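Local coordinates for copper homeostasis protein CutC (Streptococcus agalactiae, PDB 2BDQ) that probably takes part in copper homeostasis as a TIM-barrel member of the CutC family, thought to bind copper ions in the cytoplasm, at residues M1-F6 with I21-E26; F147-L152 with E180-G185; P38-I43 with V86-D91; C7-T12 with L27-A32. All blocks are in the same frame, centred on the assembly; numbering follows the deposited sequence.

Contact 1 of 4, residues M1-F6 with I21-E26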
loop_
_atom_site.group_PDB
_atom_site.type_symbol
_atom_site.label_atom_id
_atom_site.label_comp_id
_atom_site.label_asym_id
_atom_site.label_seq_id
_atom_site.Cartn_x
_atom_site.Cartn_y
_atom_site.Cartn_z
HETATM N N MSE A 1 8.109 -24.987 -19.069
HETATM C CA MSE A 1 9.574 -24.989 -18.787
HETATM C C MSE A 1 9.852 -24.187 -17.505
HETATM O O MSE A 1 9.597 -24.679 -16.403
HETATM C CB MSE A 1 10.320 -24.388 -19.978
HETATM C CG MSE A 1 11.655 -25.048 -20.246
HETATM SE SE MSE A 1 12.861 -24.873 -18.733
HETATM C CE MSE A 1 14.300 -23.888 -19.622
ATOM N N ILE A 2 10.385 -22.971 -17.637
ATOM C CA ILE A 2 10.641 -22.138 -16.464
ATOM C C ILE A 2 9.344 -21.421 -16.093
ATOM O O ILE A 2 8.669 -20.850 -16.952
ATOM C CB ILE A 2 11.735 -21.070 -16.731
ATOM C CG1 ILE A 2 13.041 -21.747 -17.140
ATOM C CG2 ILE A 2 11.986 -20.240 -15.473
ATOM C CD1 ILE A 2 13.564 -22.715 -16.103
ATOM N N LEU A 3 8.997 -21.459 -14.812
ATOM C CA LEU A 3 7.780 -20.817 -14.328
ATOM C C LEU A 3 8.087 -19.348 -14.040
ATOM O O LEU A 3 8.995 -19.042 -13.271
ATOM C CB LEU A 3 7.308 -21.534 -13.060
ATOM C CG LEU A 3 5.902 -21.309 -12.500
ATOM C CD1 LEU A 3 5.537 -22.493 -11.602
ATOM C CD2 LEU A 3 5.840 -19.997 -11.721
ATOM N N ARG A 4 7.349 -18.441 -14.672
ATOM C CA ARG A 4 7.568 -17.012 -14.463
ATOM C C ARG A 4 6.508 -16.353 -13.588
ATOM O O ARG A 4 5.311 -16.541 -13.798
ATOM C CB ARG A 4 7.645 -16.276 -15.802
ATOM C CG ARG A 4 8.995 -16.414 -16.494
ATOM C CD ARG A 4 9.085 -15.527 -17.737
ATOM N NE ARG A 4 8.439 -16.133 -18.896
ATOM C CZ ARG A 4 8.427 -15.584 -20.109
ATOM N NH1 ARG A 4 7.821 -16.206 -21.112
ATOM N NH2 ARG A 4 9.018 -14.407 -20.318
ATOM N N GLU A 5 6.964 -15.577 -12.608
ATOM C CA GLU A 5 6.083 -14.869 -11.682
ATOM C C GLU A 5 6.204 -13.358 -11.847
ATOM O O GLU A 5 7.290 -12.787 -11.737
ATOM C CB GLU A 5 6.431 -15.248 -10.240
ATOM C CG GLU A 5 5.692 -14.448 -9.173
ATOM C CD GLU A 5 6.033 -14.903 -7.757
ATOM O OE1 GLU A 5 5.728 -16.072 -7.422
ATOM O OE2 GLU A 5 6.608 -14.096 -6.982
ATOM N N PHE A 6 5.083 -12.707 -12.109
ATOM C CA PHE A 6 5.084 -11.267 -12.266
ATOM C C PHE A 6 4.793 -10.549 -10.941
ATOM O O PHE A 6 3.828 -10.873 -10.247
ATOM C CB PHE A 6 4.060 -10.872 -13.324
ATOM C CG PHE A 6 3.887 -9.397 -13.468
ATOM C CD1 PHE A 6 2.689 -8.788 -13.112
ATOM C CD2 PHE A 6 4.925 -8.609 -13.944
ATOM C CE1 PHE A 6 2.530 -7.406 -13.228
ATOM C CE2 PHE A 6 4.776 -7.227 -14.063
ATOM C CZ PHE A 6 3.576 -6.626 -13.708
ATOM N N ILE A 21 2.383 -17.354 -20.645
ATOM C CA ILE A 21 3.749 -16.977 -20.284
ATOM C C ILE A 21 3.924 -16.703 -18.788
ATOM O O ILE A 21 4.969 -17.008 -18.207
ATOM C CB ILE A 21 4.207 -15.732 -21.077
ATOM C CG1 ILE A 21 3.093 -14.692 -21.096
ATOM C CG2 ILE A 21 4.603 -16.130 -22.500
ATOM C CD1 ILE A 21 3.403 -13.473 -21.953
ATOM N N ILE A 22 2.906 -16.120 -18.166
ATOM C CA ILE A 22 2.963 -15.828 -16.740
ATOM C C ILE A 22 1.985 -16.727 -16.004
ATOM O O ILE A 22 0.778 -16.656 -16.225
ATOM C CB ILE A 22 2.631 -14.353 -16.467
ATOM C CG1 ILE A 22 3.758 -13.478 -17.028
ATOM C CG2 ILE A 22 2.432 -14.127 -14.968
ATOM C CD1 ILE A 22 3.550 -11.995 -16.853
ATOM N N SER A 23 2.503 -17.582 -15.131
ATOM C CA SER A 23 1.632 -18.495 -14.409
ATOM C C SER A 23 1.219 -18.002 -13.027
ATOM O O SER A 23 0.215 -18.450 -12.483
ATOM C CB SER A 23 2.286 -19.879 -14.300
ATOM O OG SER A 23 3.579 -19.809 -13.719
ATOM N N ARG A 24 1.967 -17.059 -12.474
ATOM C CA ARG A 24 1.645 -16.564 -11.148
ATOM C C ARG A 24 2.040 -15.106 -10.991
ATOM O O ARG A 24 2.930 -14.606 -11.680
ATOM C CB ARG A 24 2.379 -17.419 -10.118
ATOM C CG ARG A 24 1.909 -17.303 -8.696
ATOM C CD ARG A 24 2.555 -18.409 -7.871
ATOM N NE ARG A 24 4.002 -18.259 -7.833
ATOM C CZ ARG A 24 4.877 -19.247 -8.016
ATOM N NH1 ARG A 24 4.467 -20.484 -8.257
ATOM N NH2 ARG A 24 6.178 -18.988 -7.960
ATOM N N VAL A 25 1.365 -14.425 -10.078
ATOM C CA VAL A 25 1.664 -13.031 -9.824
ATOM C C VAL A 25 1.793 -12.819 -8.327
ATOM O O VAL A 25 1.069 -13.433 -7.539
ATOM C CB VAL A 25 0.564 -12.106 -10.434
ATOM C CG1 VAL A 25 -0.762 -12.802 -10.386
ATOM C CG2 VAL A 25 0.491 -10.788 -9.683
ATOM N N GLU A 26 2.758 -11.992 -7.937
ATOM C CA GLU A 26 2.945 -11.678 -6.534
ATOM C C GLU A 26 2.195 -10.367 -6.371
ATOM O O GLU A 26 2.592 -9.345 -6.930
ATOM C CB GLU A 26 4.421 -11.471 -6.181
ATOM C CG GLU A 26 4.628 -11.198 -4.687
ATOM C CD GLU A 26 6.039 -10.755 -4.338
ATOM O OE1 GLU A 26 6.491 -9.716 -4.866
ATOM O OE2 GLU A 26 6.696 -11.444 -3.523
HETATM O O HOH W 1 5.222 -18.980 -16.319
#

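Contact 2 of 4, residues F147-L152 with E180-G185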
loop_
_atom_site.group_PDB
_atom_site.type_symbol
_atom_site.label_atom_id
_atom_site.label_comp_id
_atom_site.label_asym_id
_atom_site.label_seq_id
_atom_site.Cartn_x
_atom_site.Cartn_y
_atom_site.Cartn_z
ATOM N N PHE A 147 7.371 -24.352 4.758
ATOM C CA PHE A 147 7.371 -23.379 3.667
ATOM C C PHE A 147 7.486 -24.077 2.312
ATOM O O PHE A 147 8.165 -25.092 2.192
ATOM C CB PHE A 147 8.527 -22.394 3.845
ATOM C CG PHE A 147 8.158 -21.172 4.626
ATOM C CD1 PHE A 147 7.896 -19.965 3.971
ATOM C CD2 PHE A 147 8.052 -21.220 6.016
ATOM C CE1 PHE A 147 7.535 -18.828 4.690
ATOM C CE2 PHE A 147 7.690 -20.085 6.738
ATOM C CZ PHE A 147 7.432 -18.881 6.066
ATOM N N THR A 148 6.830 -23.514 1.299
ATOM C CA THR A 148 6.823 -24.066 -0.058
ATOM C C THR A 148 7.978 -23.591 -0.938
ATOM O O THR A 148 8.548 -24.375 -1.686
ATOM C CB THR A 148 5.485 -23.744 -0.762
ATOM O OG1 THR A 148 4.405 -24.273 0.018
ATOM C CG2 THR A 148 5.437 -24.361 -2.151
ATOM N N ARG A 149 8.306 -22.305 -0.876
ATOM C CA ARG A 149 9.420 -21.794 -1.663
ATOM C C ARG A 149 10.072 -20.573 -1.048
ATOM O O ARG A 149 9.548 -19.965 -0.107
ATOM C CB ARG A 149 9.002 -21.494 -3.112
ATOM C CG ARG A 149 7.932 -20.462 -3.262
ATOM C CD ARG A 149 7.697 -20.095 -4.730
ATOM N NE ARG A 149 6.396 -19.451 -4.828
ATOM C CZ ARG A 149 5.245 -20.112 -4.785
ATOM N NH1 ARG A 149 5.253 -21.435 -4.669
ATOM N NH2 ARG A 149 4.090 -19.452 -4.807
ATOM N N ILE A 150 11.232 -20.238 -1.596
ATOM C CA ILE A 150 12.028 -19.118 -1.138
ATOM C C ILE A 150 12.397 -18.237 -2.321
ATOM O O ILE A 150 12.921 -18.721 -3.335
ATOM C CB ILE A 150 13.350 -19.598 -0.488
ATOM C CG1 ILE A 150 13.059 -20.663 0.568
ATOM C CG2 ILE A 150 14.082 -18.419 0.131
ATOM C CD1 ILE A 150 14.305 -21.245 1.207
ATOM N N LEU A 151 12.111 -16.948 -2.179
ATOM C CA LEU A 151 12.431 -15.948 -3.185
ATOM C C LEU A 151 13.702 -15.274 -2.697
ATOM O O LEU A 151 13.724 -14.695 -1.609
ATOM C CB LEU A 151 11.303 -14.920 -3.304
ATOM C CG LEU A 151 11.653 -13.698 -4.162
ATOM C CD1 LEU A 151 12.034 -14.151 -5.560
ATOM C CD2 LEU A 151 10.476 -12.740 -4.211
ATOM N N LEU A 152 14.762 -15.357 -3.494
ATOM C CA LEU A 152 16.034 -14.771 -3.100
ATOM C C LEU A 152 16.815 -14.171 -4.262
ATOM O O LEU A 152 16.581 -14.497 -5.424
ATOM C CB LEU A 152 16.878 -15.828 -2.382
ATOM C CG LEU A 152 17.115 -17.173 -3.072
ATOM C CD1 LEU A 152 18.223 -17.040 -4.120
ATOM C CD2 LEU A 152 17.524 -18.201 -2.030
ATOM N N GLU A 180 11.233 -25.231 -2.994
ATOM C CA GLU A 180 11.545 -24.533 -4.238
ATOM C C GLU A 180 12.304 -23.230 -4.068
ATOM O O GLU A 180 12.029 -22.449 -3.160
ATOM C CB GLU A 180 10.256 -24.256 -5.023
ATOM C CG GLU A 180 9.686 -25.458 -5.780
ATOM C CD GLU A 180 10.620 -25.968 -6.887
ATOM O OE1 GLU A 180 11.433 -26.885 -6.617
ATOM O OE2 GLU A 180 10.557 -25.438 -8.026
ATOM N N ILE A 181 13.251 -22.995 -4.969
ATOM C CA ILE A 181 14.039 -21.775 -4.946
ATOM C C ILE A 181 13.626 -20.915 -6.150
ATOM O O ILE A 181 13.589 -21.389 -7.289
ATOM C CB ILE A 181 15.543 -22.073 -5.057
ATOM C CG1 ILE A 181 16.017 -22.861 -3.832
ATOM C CG2 ILE A 181 16.306 -20.768 -5.222
ATOM C CD1 ILE A 181 16.008 -22.083 -2.533
HETATM N N MSE A 182 13.326 -19.648 -5.896
HETATM C CA MSE A 182 12.930 -18.742 -6.959
HETATM C C MSE A 182 13.867 -17.541 -6.979
HETATM O O MSE A 182 14.189 -16.987 -5.934
HETATM C CB MSE A 182 11.474 -18.298 -6.752
HETATM C CG MSE A 182 11.013 -17.201 -7.712
HETATM SE SE MSE A 182 9.085 -16.945 -7.774
HETATM C CE MSE A 182 8.725 -16.526 -5.905
ATOM N N VAL A 183 14.316 -17.144 -8.163
ATOM C CA VAL A 183 15.208 -15.992 -8.249
ATOM C C VAL A 183 14.433 -14.698 -8.458
ATOM O O VAL A 183 13.430 -14.666 -9.177
ATOM C CB VAL A 183 16.237 -16.146 -9.388
ATOM C CG1 VAL A 183 17.238 -17.216 -9.024
ATOM C CG2 VAL A 183 15.530 -16.498 -10.696
ATOM N N GLY A 184 14.916 -13.642 -7.809
ATOM C CA GLY A 184 14.305 -12.331 -7.907
ATOM C C GLY A 184 15.350 -11.241 -7.739
ATOM O O GLY A 184 16.497 -11.523 -7.375
ATOM N N GLY A 185 14.953 -9.998 -8.005
ATOM C CA GLY A 185 15.863 -8.869 -7.886
ATOM C C GLY A 185 16.773 -8.744 -9.096
ATOM O O GLY A 185 17.827 -9.371 -9.149
#

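Contact 3 of 4, residues P38-I43 with V86-D91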
loop_
_atom_site.group_PDB
_atom_site.type_symbol
_atom_site.label_atom_id
_atom_site.label_comp_id
_atom_site.label_asym_id
_atom_site.label_seq_id
_atom_site.Cartn_x
_atom_site.Cartn_y
_atom_site.Cartn_z
ATOM N N PRO A 38 -1.364 -5.366 0.072
ATOM C CA PRO A 38 -2.314 -4.517 -0.656
ATOM C C PRO A 38 -3.638 -4.394 0.106
ATOM O O PRO A 38 -3.887 -5.139 1.054
ATOM C CB PRO A 38 -2.471 -5.242 -1.996
ATOM C CG PRO A 38 -2.293 -6.683 -1.614
ATOM C CD PRO A 38 -1.140 -6.641 -0.638
ATOM N N SER A 39 -4.484 -3.453 -0.305
ATOM C CA SER A 39 -5.765 -3.249 0.359
ATOM C C SER A 39 -6.672 -4.472 0.191
ATOM O O SER A 39 -6.435 -5.327 -0.673
ATOM C CB SER A 39 -6.466 -2.012 -0.207
ATOM O OG SER A 39 -6.993 -2.270 -1.506
ATOM N N TYR A 40 -7.706 -4.556 1.024
ATOM C CA TYR A 40 -8.644 -5.674 0.961
ATOM C C TYR A 40 -9.310 -5.724 -0.411
ATOM O O TYR A 40 -9.427 -6.783 -1.015
ATOM C CB TYR A 40 -9.716 -5.522 2.043
ATOM C CG TYR A 40 -10.675 -6.690 2.160
ATOM C CD1 TYR A 40 -10.440 -7.725 3.061
ATOM C CD2 TYR A 40 -11.847 -6.728 1.409
ATOM C CE1 TYR A 40 -11.360 -8.771 3.223
ATOM C CE2 TYR A 40 -12.772 -7.759 1.556
ATOM C CZ TYR A 40 -12.526 -8.773 2.467
ATOM O OH TYR A 40 -13.446 -9.772 2.637
ATOM N N GLY A 41 -9.748 -4.569 -0.895
ATOM C CA GLY A 41 -10.396 -4.517 -2.192
ATOM C C GLY A 41 -9.510 -5.029 -3.314
ATOM O O GLY A 41 -9.981 -5.737 -4.207
ATOM N N VAL A 42 -8.232 -4.666 -3.284
ATOM C CA VAL A 42 -7.299 -5.108 -4.308
ATOM C C VAL A 42 -7.124 -6.626 -4.272
ATOM O O VAL A 42 -7.100 -7.272 -5.314
ATOM C CB VAL A 42 -5.918 -4.420 -4.139
ATOM C CG1 VAL A 42 -4.849 -5.178 -4.921
ATOM C CG2 VAL A 42 -5.990 -2.991 -4.647
ATOM N N ILE A 43 -7.005 -7.196 -3.077
ATOM C CA ILE A 43 -6.827 -8.645 -2.944
ATOM C C ILE A 43 -8.045 -9.410 -3.483
ATOM O O ILE A 43 -7.911 -10.353 -4.272
ATOM C CB ILE A 43 -6.582 -9.042 -1.460
ATOM C CG1 ILE A 43 -5.262 -8.431 -0.970
ATOM C CG2 ILE A 43 -6.514 -10.561 -1.321
ATOM C CD1 ILE A 43 -4.998 -8.646 0.520
ATOM N N VAL A 86 -6.557 -15.424 3.126
ATOM C CA VAL A 86 -7.068 -16.774 2.939
ATOM C C VAL A 86 -8.571 -16.790 2.663
ATOM O O VAL A 86 -9.033 -17.522 1.792
ATOM C CB VAL A 86 -6.752 -17.676 4.159
ATOM C CG1 VAL A 86 -7.179 -16.995 5.433
ATOM C CG2 VAL A 86 -7.465 -19.013 4.024
ATOM N N GLU A 87 -9.342 -15.978 3.377
ATOM C CA GLU A 87 -10.785 -15.970 3.149
ATOM C C GLU A 87 -11.102 -15.445 1.749
ATOM O O GLU A 87 -12.173 -15.703 1.224
ATOM C CB GLU A 87 -11.517 -15.129 4.207
ATOM C CG GLU A 87 -11.437 -13.627 3.995
ATOM C CD GLU A 87 -12.294 -12.834 4.978
ATOM O OE1 GLU A 87 -12.478 -11.617 4.759
ATOM O OE2 GLU A 87 -12.779 -13.419 5.971
ATOM N N LEU A 88 -10.163 -14.714 1.154
ATOM C CA LEU A 88 -10.336 -14.170 -0.189
ATOM C C LEU A 88 -9.790 -15.116 -1.262
ATOM O O LEU A 88 -9.610 -14.727 -2.418
ATOM C CB LEU A 88 -9.658 -12.799 -0.296
ATOM C CG LEU A 88 -10.374 -11.688 0.488
ATOM C CD1 LEU A 88 -9.584 -10.391 0.434
ATOM C CD2 LEU A 88 -11.769 -11.486 -0.100
ATOM N N GLU A 89 -9.508 -16.353 -0.849
ATOM C CA GLU A 89 -9.025 -17.410 -1.730
ATOM C C GLU A 89 -7.660 -17.200 -2.379
ATOM O O GLU A 89 -7.445 -17.610 -3.522
ATOM C CB GLU A 89 -10.066 -17.686 -2.820
ATOM C CG GLU A 89 -11.434 -18.109 -2.291
ATOM C CD GLU A 89 -12.478 -18.228 -3.391
ATOM O OE1 GLU A 89 -12.312 -19.090 -4.285
ATOM O OE2 GLU A 89 -13.463 -17.454 -3.369
ATOM N N SER A 90 -6.734 -16.571 -1.660
ATOM C CA SER A 90 -5.398 -16.370 -2.203
ATOM C C SER A 90 -4.732 -17.743 -2.320
ATOM O O SER A 90 -5.013 -18.652 -1.532
ATOM C CB SER A 90 -4.580 -15.458 -1.290
ATOM O OG SER A 90 -5.183 -14.177 -1.189
ATOM N N ASP A 91 -3.853 -17.890 -3.303
ATOM C CA ASP A 91 -3.171 -19.157 -3.538
ATOM C C ASP A 91 -1.902 -19.336 -2.723
ATOM O O ASP A 91 -1.496 -20.466 -2.446
ATOM C CB ASP A 91 -2.851 -19.287 -5.020
ATOM C CG ASP A 91 -4.098 -19.317 -5.870
ATOM O OD1 ASP A 91 -4.832 -20.329 -5.804
ATOM O OD2 ASP A 91 -4.356 -18.323 -6.584
#

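Contact 4 of 4, residues C7-T12 with L27-A32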
loop_
_atom_site.group_PDB
_atom_site.type_symbol
_atom_site.label_atom_id
_atom_site.label_comp_id
_atom_site.label_asym_id
_atom_site.label_seq_id
_atom_site.Cartn_x
_atom_site.Cartn_y
_atom_site.Cartn_z
ATOM N N CYS A 7 5.646 -9.585 -10.601
ATOM C CA CYS A 7 5.515 -8.798 -9.377
ATOM C C CYS A 7 4.705 -7.544 -9.719
ATOM O O CYS A 7 5.176 -6.669 -10.445
ATOM C CB CYS A 7 6.908 -8.411 -8.859
ATOM S SG CYS A 7 6.934 -7.470 -7.295
ATOM N N ALA A 8 3.490 -7.461 -9.188
ATOM C CA ALA A 8 2.605 -6.343 -9.470
ATOM C C ALA A 8 2.323 -5.441 -8.281
ATOM O O ALA A 8 2.491 -5.832 -7.131
ATOM C CB ALA A 8 1.271 -6.878 -10.025
ATOM N N GLU A 9 1.912 -4.218 -8.576
ATOM C CA GLU A 9 1.523 -3.275 -7.541
ATOM C C GLU A 9 0.077 -3.010 -7.923
ATOM O O GLU A 9 -0.189 -2.355 -8.939
ATOM C CB GLU A 9 2.337 -1.979 -7.608
ATOM C CG GLU A 9 1.876 -0.945 -6.584
ATOM C CD GLU A 9 2.687 0.333 -6.611
ATOM O OE1 GLU A 9 3.906 0.271 -6.336
ATOM O OE2 GLU A 9 2.107 1.404 -6.905
ATOM N N ASN A 10 -0.849 -3.559 -7.138
ATOM C CA ASN A 10 -2.274 -3.402 -7.407
ATOM C C ASN A 10 -2.605 -4.078 -8.735
ATOM O O ASN A 10 -1.823 -4.899 -9.211
ATOM C CB ASN A 10 -2.617 -1.921 -7.414
ATOM C CG ASN A 10 -2.269 -1.261 -6.092
ATOM O OD1 ASN A 10 -1.940 -0.076 -6.042
ATOM N ND2 ASN A 10 -2.344 -2.034 -5.008
ATOM N N LEU A 11 -3.731 -3.756 -9.358
ATOM C CA LEU A 11 -4.041 -4.465 -10.593
ATOM C C LEU A 11 -4.003 -3.674 -11.873
ATOM O O LEU A 11 -4.556 -4.081 -12.889
ATOM C CB LEU A 11 -5.372 -5.202 -10.449
ATOM C CG LEU A 11 -6.555 -4.487 -9.821
ATOM C CD1 LEU A 11 -7.289 -3.684 -10.889
ATOM C CD2 LEU A 11 -7.482 -5.522 -9.198
ATOM N N THR A 12 -3.287 -2.563 -11.821
ATOM C CA THR A 12 -3.138 -1.672 -12.954
ATOM C C THR A 12 -2.527 -2.348 -14.181
ATOM O O THR A 12 -3.010 -2.172 -15.296
ATOM C CB THR A 12 -2.250 -0.473 -12.575
ATOM O OG1 THR A 12 -2.712 0.090 -11.342
ATOM C CG2 THR A 12 -2.298 0.584 -13.652
ATOM N N LEU A 27 1.103 -10.406 -5.616
ATOM C CA LEU A 27 0.278 -9.227 -5.406
ATOM C C LEU A 27 0.694 -8.422 -4.170
ATOM O O LEU A 27 0.722 -8.935 -3.056
ATOM C CB LEU A 27 -1.196 -9.647 -5.268
ATOM C CG LEU A 27 -2.331 -8.676 -5.628
ATOM C CD1 LEU A 27 -3.592 -9.024 -4.851
ATOM C CD2 LEU A 27 -1.919 -7.261 -5.299
ATOM N N CYS A 28 1.027 -7.157 -4.378
ATOM C CA CYS A 28 1.380 -6.283 -3.274
ATOM C C CYS A 28 1.172 -4.835 -3.684
ATOM O O CYS A 28 0.675 -4.553 -4.777
ATOM C CB CYS A 28 2.826 -6.522 -2.804
ATOM S SG CYS A 28 4.073 -6.855 -4.072
ATOM N N ASP A 29 1.503 -3.914 -2.792
ATOM C CA ASP A 29 1.374 -2.506 -3.107
ATOM C C ASP A 29 2.698 -1.891 -2.677
ATOM O O ASP A 29 3.602 -2.606 -2.234
ATOM C CB ASP A 29 0.195 -1.897 -2.332
ATOM C CG ASP A 29 -0.064 -0.445 -2.698
ATOM O OD1 ASP A 29 0.221 -0.043 -3.843
ATOM O OD2 ASP A 29 -0.569 0.305 -1.847
ATOM N N ASN A 30 2.833 -0.580 -2.848
ATOM C CA ASN A 30 4.032 0.123 -2.426
ATOM C C ASN A 30 5.333 -0.570 -2.854
ATOM O O ASN A 30 6.157 -0.909 -2.003
ATOM C CB ASN A 30 4.008 0.238 -0.896
ATOM C CG ASN A 30 4.863 1.375 -0.371
ATOM O OD1 ASN A 30 5.775 1.849 -1.044
ATOM N ND2 ASN A 30 4.576 1.807 0.852
ATOM N N LEU A 31 5.535 -0.783 -4.151
ATOM C CA LEU A 31 6.774 -1.424 -4.584
ATOM C C LEU A 31 7.994 -0.538 -4.353
ATOM O O LEU A 31 9.131 -1.017 -4.359
ATOM C CB LEU A 31 6.688 -1.825 -6.056
ATOM C CG LEU A 31 5.751 -3.016 -6.300
ATOM C CD1 LEU A 31 5.762 -3.398 -7.776
ATOM C CD2 LEU A 31 6.194 -4.189 -5.449
ATOM N N ALA A 32 7.763 0.754 -4.137
ATOM C CA ALA A 32 8.863 1.672 -3.891
ATOM C C ALA A 32 9.612 1.288 -2.619
ATOM O O ALA A 32 10.800 1.582 -2.478
ATOM C CB ALA A 32 8.341 3.097 -3.771
HETATM O O HOH W 2 5.342 2.405 -4.801
#

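Contact 1 of 4, residues M1-F6 with I21-E26
Glu-5 and Arg-24 form a salt bridge between parallel strands 3-9 and 24-28, the first two in chain order of the closed barrel. Two nitrogens of Arg-24 grip a single carboxylate oxygen side-on: NE lies 2.8 Å from Glu-5 OE1, to which NH2 also donates. Both bonds run in the guanidinium plane, while the carboxylate is turned 75° to it. OE1 receives NE on its anti lone pair, and OE2 is hydrogen-bonded to His-205 ND1. With CG trans to its own nitrogen (chi1 173°) and extended beyond, the glutamate stands off the face shared with Arg-24, where carboxylate meets guanidinium. One guanidinium face carries Leu-3 CD2, apolar cover for a flat cation.

The backbones are joined by Phe-6 N to Arg-24 O (2.9 Å) and Glu-26 N to Phe-6 O (2.8 Å). Earlier, a water links Arg-4 N to Ile-21 O where the chains diverge. On the sheet's other side, Ile-22 CD1 packs on Phe-6 CB at 3.7 Å, two bulky apolar groups suited to burial.

Strand 203-206 pairs with strand 3-9 through Leu-3 and Glu-5, Ser-23 is backbone-bonded to Ser-56, at the start of strand 56-60, and Tyr-192 of helix 192-199 touches Arg-4.

Contact 2 of 4, residues F147-L152 with E180-G185
The guanidinium of Arg-149 has the methyl CE of Met-182, a selenomethionine, at its edge near the plane, with CE 3.9 Å from Arg-149 NE. The two side chains cross at a slant on the barrel's inner side. Arg-149 runs extended from CG to NE, whereas Met-182 bends at its last torsion (chi3 59°), which brings the methyl against the arginine's CD and NE. The flexible, unbranched chain of methionine (selenium replaces sulfur here) suits this place, bending to bring its methyl to the edge of the charged guanidinium while still offering CG to Leu-151 CD1 at 3.9 Å.

That same CD1 reaches the backbone at Gly-184 N, 3.7 Å away, where the lack of a side chain on the glycine leaves room for the leucine methyl. Facing the helices instead, Ile-150 and Ile-181 lie side by side and point the same way, CB of the first 4.2 Å from CD1 of the second; Leu-152 CD2 reaches that same CD1. Branched aliphatic residues fit here, under helices 135-144 and 165-175.

Five backbone hydrogen bonds alternate in direction between the strands, among them Met-182 N to Ile-150 O (2.8 Å) and Leu-152 N to Met-182 O (3.0 Å), ending with Gly-184 N to Leu-152 O. Strand 149-152, helix 165-175 and strand 180-183 make up a beta-alpha-beta crossover, the repeating element of a TIM barrel.

Contact 3 of 4, residues P38-I43 with V86-D91
Glu-87 OE1 accepts a hydrogen bond from the hydroxyl of Tyr-40, with OH and OE1 3.0 Å apart, the one hydrogen bond between 38-43 and 86-91. The oxygen is met on its anti side, tilted out of the carboxylate plane, and itself lies at the edge of the tyrosine ring; the two flat groups stand almost perpendicular, at 84°. The other carboxylate oxygen, OE2, forms a salt bridge with Arg-84, so the glutamate is held from two directions. Tyrosine suits the position because its ring carries a hydroxyl at the far end, within reach of the glutamate, while presenting an apolar face to its neighbour.

That neighbour is Leu-88. Its CD1 sits over one face of the ring, 3.8 Å from the centroid and 16° off the normal, a CH-pi contact, while CD2 touches the hydroxyl end of the ring. The tyrosine has CG trans to its backbone nitrogen (chi1 -175°), a setting that swings the ring out to the leucine. Leu-88 CD1 also meets Ile-43 CG2 at 3.5 Å, the two aliphatic chains crossing at about a right angle.

Both ends are capped. Ser-39 is the N-cap of helix 40-52, its OG accepting from Val-42 N at 3.2 Å, and Glu-89, with positive phi, is the C-prime residue of a Schellman motif closing helix 72-87. Beneath, Ile-43 and Ser-90 rest on Val-59 of strand 56-60, while Ser-39 and Gly-41 bond to Asp-81 of the second subunit.

Contact 4 of 4, residues C7-T12 with L27-A32
Glu-9 reaches from the end of strand 3-9 across to the turn that follows strand 24-28. Its CB packs on Leu-31 CD1 at 3.7 Å, the side chains sliding past in opposite directions. Glu-9 CG comes 3.3 Å from Asp-29 OD1, and CD lies by the same oxygen; Glu-9 OE2 is 3.9 Å from Asp-29 OD1, a meeting of like charges that may favour protonation of one. OE1 accepts from Leu-31 N at 2.9 Å in a nearly straight bond (165°), and from a water held by Ala-32 N. Extended from CB outward (chi2 179°), the glutamate is long enough to take Leu-31 N directly and Ala-32 N through water. OE2 is weakly bonded to Asn-30 of the second subunit.

Leu-31 also uses its other methyl: CD2 lies 3.8 Å from Cys-7 SG, apolar carbon against polarisable sulfur. The strands part here: Asn-10 N bonds to Cys-28 O at 3.0 Å, whereas Cys-28 N to Ala-8 O is weak.

Asp-29 OD2 bonds to Thr-36 of the second subunit, and Asn-30 ND2 to its Asp-29, so the turn joins the dimer interface. Loops at the C-terminal ends of the strands form the catalytic or binding end of TIM barrels generally.

Contacts 1 and 4 are successive parts of one strand pair, their centres 15 Å apart; Glu-26 OE1 of the first lies 3.3 Å from Cys-7 SG of the second. Contact 2 joins two other strands of the barrel yet meets contact 1 across its interior, where Glu-5 OE1 is 3.4 Å from Met-182 CE and two like charges, Arg-24 NH2 and Arg-149 NE, come within 3.2 Å. Glu-5 and, further along the same strand, Cys-7 line the interior with His-205; a site there is conceivable but unconfirmed. Contact 3 belongs to the outer helical layer and packs on contact 4 through Val-42 CG1 and Leu-27 CD2, 3.6 Å apart; both touch the second subunit.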